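PDB 1R75: unknown protein, which is of unknown function, a small, mostly beta protein of the DUF1935 family from the parasite Leishmania major. Local coordinates for residues V20-G25 and A54-S59. Sequence-based numbering, arbitrary orientation.
Sequences VTFKNG and AFYNDS
Tyr56 turns an edge of its ring toward the face of Phe22; a centroid separation of 5.1 Å and an interplanar angle of 74° identify a T-shaped (edge-to-face) pair. The closest approach is Phe22 CD1 to Tyr56 CE2, 3.7 Å. On one face of the Tyr56 ring sits the backbone N of Asp58, 3.8 Å above the plane and displaced toward the rim. With CG anti to the backbone N (chi1 167°), the Tyr56 ring extends toward Phe22. Phe22 also makes an edge-to-face pair with Tyr43, which belongs to the adjacent strand 42-47.

A third flat group, the carboxylate of Asp58, receives two successive backbone amides, one on each oxygen. Lys23 N donates to Asp58 OD2 (2.9 Å), which accepts through its syn lone pair, while Asn24 N meets Asp58 OD1 at 3.1 Å, also on the syn side but 27° out of the carboxylate plane. This bidentate grip ties the loop ahead of strand 33-36 to the residue that follows strand 52-57, the central strand of a five-stranded antiparallel sheet. A third bond has the same direction: Asn24 ND2 donates to the main-chain O of Asp58 (2.8 Å), lying nearly in line with that C=O, which is itself close to the asparagine amide plane. Where the strand ends, Ser59 N donates to Asn57 OD1 at 2.9 Å, forming an Asx turn, while Asn57 ND2 donates to the carbonyls of Leu62 and Val107.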
loop_
_atom_site.group_PDB
_atom_site.type_symbol
_atom_site.label_atom_id
_atom_site.label_comp_id
_atom_site.label_asym_id
_atom_site.label_seq_id
_atom_site.Cartn_x
_atom_site.Cartn_y
_atom_site.Cartn_z
ATOM N N VAL A 20 6.796 12.840 3.276
ATOM C CA VAL A 20 7.592 13.975 3.894
ATOM C C VAL A 20 7.022 14.335 5.272
ATOM O O VAL A 20 7.540 13.878 6.307
ATOM C CB VAL A 20 7.650 15.240 2.959
ATOM C CG1 VAL A 20 8.277 16.475 3.667
ATOM C CG2 VAL A 20 8.420 14.930 1.699
ATOM N N THR A 21 5.944 15.117 5.301
ATOM C CA THR A 21 5.335 15.454 6.583
ATOM C C THR A 21 3.980 14.779 6.742
ATOM O O THR A 21 3.090 14.919 5.898
ATOM C CB THR A 21 5.240 16.984 6.788
ATOM O OG1 THR A 21 6.556 17.566 6.729
ATOM C CG2 THR A 21 4.748 17.318 8.223
ATOM N N PHE A 22 3.848 14.048 7.844
ATOM C CA PHE A 22 2.607 13.391 8.188
ATOM C C PHE A 22 1.796 14.282 9.111
ATOM O O PHE A 22 2.329 14.828 10.082
ATOM C CB PHE A 22 2.896 12.036 8.845
ATOM C CG PHE A 22 3.770 11.142 8.012
ATOM C CD1 PHE A 22 3.395 10.808 6.719
ATOM C CD2 PHE A 22 4.953 10.623 8.525
ATOM C CE1 PHE A 22 4.194 9.972 5.928
ATOM C CE2 PHE A 22 5.762 9.820 7.755
ATOM C CZ PHE A 22 5.364 9.471 6.439
ATOM N N LYS A 23 0.516 14.446 8.795
ATOM C CA LYS A 23 -0.396 15.241 9.612
ATOM C C LYS A 23 -0.966 14.477 10.811
ATOM O O LYS A 23 -1.038 15.027 11.915
ATOM C CB LYS A 23 -1.547 15.805 8.758
ATOM C CG LYS A 23 -1.091 16.554 7.488
ATOM C CD LYS A 23 -2.046 17.711 7.026
ATOM C CE LYS A 23 -1.228 18.862 6.341
ATOM N NZ LYS A 23 -2.034 19.724 5.431
ATOM N N ASN A 24 -1.366 13.222 10.626
ATOM C CA ASN A 24 -2.194 12.557 11.623
ATOM C C ASN A 24 -1.641 11.334 12.357
ATOM O O ASN A 24 -2.314 10.733 13.199
ATOM C CB ASN A 24 -3.496 12.175 10.932
ATOM C CG ASN A 24 -4.168 13.366 10.367
ATOM O OD1 ASN A 24 -4.203 14.412 11.036
ATOM N ND2 ASN A 24 -4.671 13.272 9.143
ATOM N N GLY A 25 -0.433 10.946 12.042
ATOM C CA GLY A 25 0.087 9.726 12.586
ATOM C C GLY A 25 1.404 9.459 11.929
ATOM O O GLY A 25 1.929 10.308 11.270
ATOM N N ALA A 54 5.709 -1.061 1.924
ATOM C CA ALA A 54 4.575 -0.880 2.756
ATOM C C ALA A 54 3.813 0.380 2.356
ATOM O O ALA A 54 4.352 1.228 1.668
ATOM C CB ALA A 54 5.001 -0.782 4.184
ATOM N N PHE A 55 2.541 0.444 2.755
ATOM C CA PHE A 55 1.694 1.621 2.574
ATOM C C PHE A 55 1.242 2.149 3.922
ATOM O O PHE A 55 0.918 1.383 4.864
ATOM C CB PHE A 55 0.456 1.247 1.741
ATOM C CG PHE A 55 0.764 0.991 0.339
ATOM C CD1 PHE A 55 1.188 2.013 -0.489
ATOM C CD2 PHE A 55 0.625 -0.289 -0.184
ATOM C CE1 PHE A 55 1.454 1.740 -1.898
ATOM C CE2 PHE A 55 0.867 -0.555 -1.530
ATOM C CZ PHE A 55 1.338 0.472 -2.377
ATOM N N TYR A 56 1.232 3.460 4.024
ATOM C CA TYR A 56 0.740 4.162 5.197
ATOM C C TYR A 56 -0.386 5.106 4.758
ATOM O O TYR A 56 -0.237 5.816 3.766
ATOM C CB TYR A 56 1.901 4.909 5.912
ATOM C CG TYR A 56 1.402 5.886 6.932
ATOM C CD1 TYR A 56 0.785 5.434 8.100
ATOM C CD2 TYR A 56 1.497 7.246 6.726
ATOM C CE1 TYR A 56 0.243 6.323 9.015
ATOM C CE2 TYR A 56 0.958 8.151 7.633
ATOM C CZ TYR A 56 0.381 7.684 8.775
ATOM O OH TYR A 56 -0.149 8.532 9.672
ATOM N N ASN A 57 -1.502 5.069 5.465
ATOM C CA ASN A 57 -2.669 5.881 5.196
ATOM C C ASN A 57 -2.680 6.977 6.310
ATOM O O ASN A 57 -2.873 6.665 7.491
ATOM C CB ASN A 57 -3.882 4.960 5.178
ATOM C CG ASN A 57 -5.236 5.731 5.076
ATOM O OD1 ASN A 57 -5.302 6.980 5.086
ATOM N ND2 ASN A 57 -6.297 4.972 4.993
ATOM N N ASP A 58 -2.369 8.229 5.914
ATOM C CA ASP A 58 -2.377 9.382 6.827
ATOM C C ASP A 58 -3.773 10.077 6.988
ATOM O O ASP A 58 -3.894 11.121 7.614
ATOM C CB ASP A 58 -1.328 10.372 6.345
ATOM C CG ASP A 58 -0.934 11.384 7.407
ATOM O OD1 ASP A 58 -0.760 11.016 8.598
ATOM O OD2 ASP A 58 -0.778 12.568 7.082
ATOM N N SER A 59 -4.817 9.481 6.451
ATOM C CA SER A 59 -6.152 9.923 6.722
ATOM C C SER A 59 -6.682 9.419 8.036
ATOM O O SER A 59 -6.465 8.293 8.402
ATOM C CB SER A 59 -7.108 9.447 5.630
ATOM O OG SER A 59 -8.365 10.003 5.894
#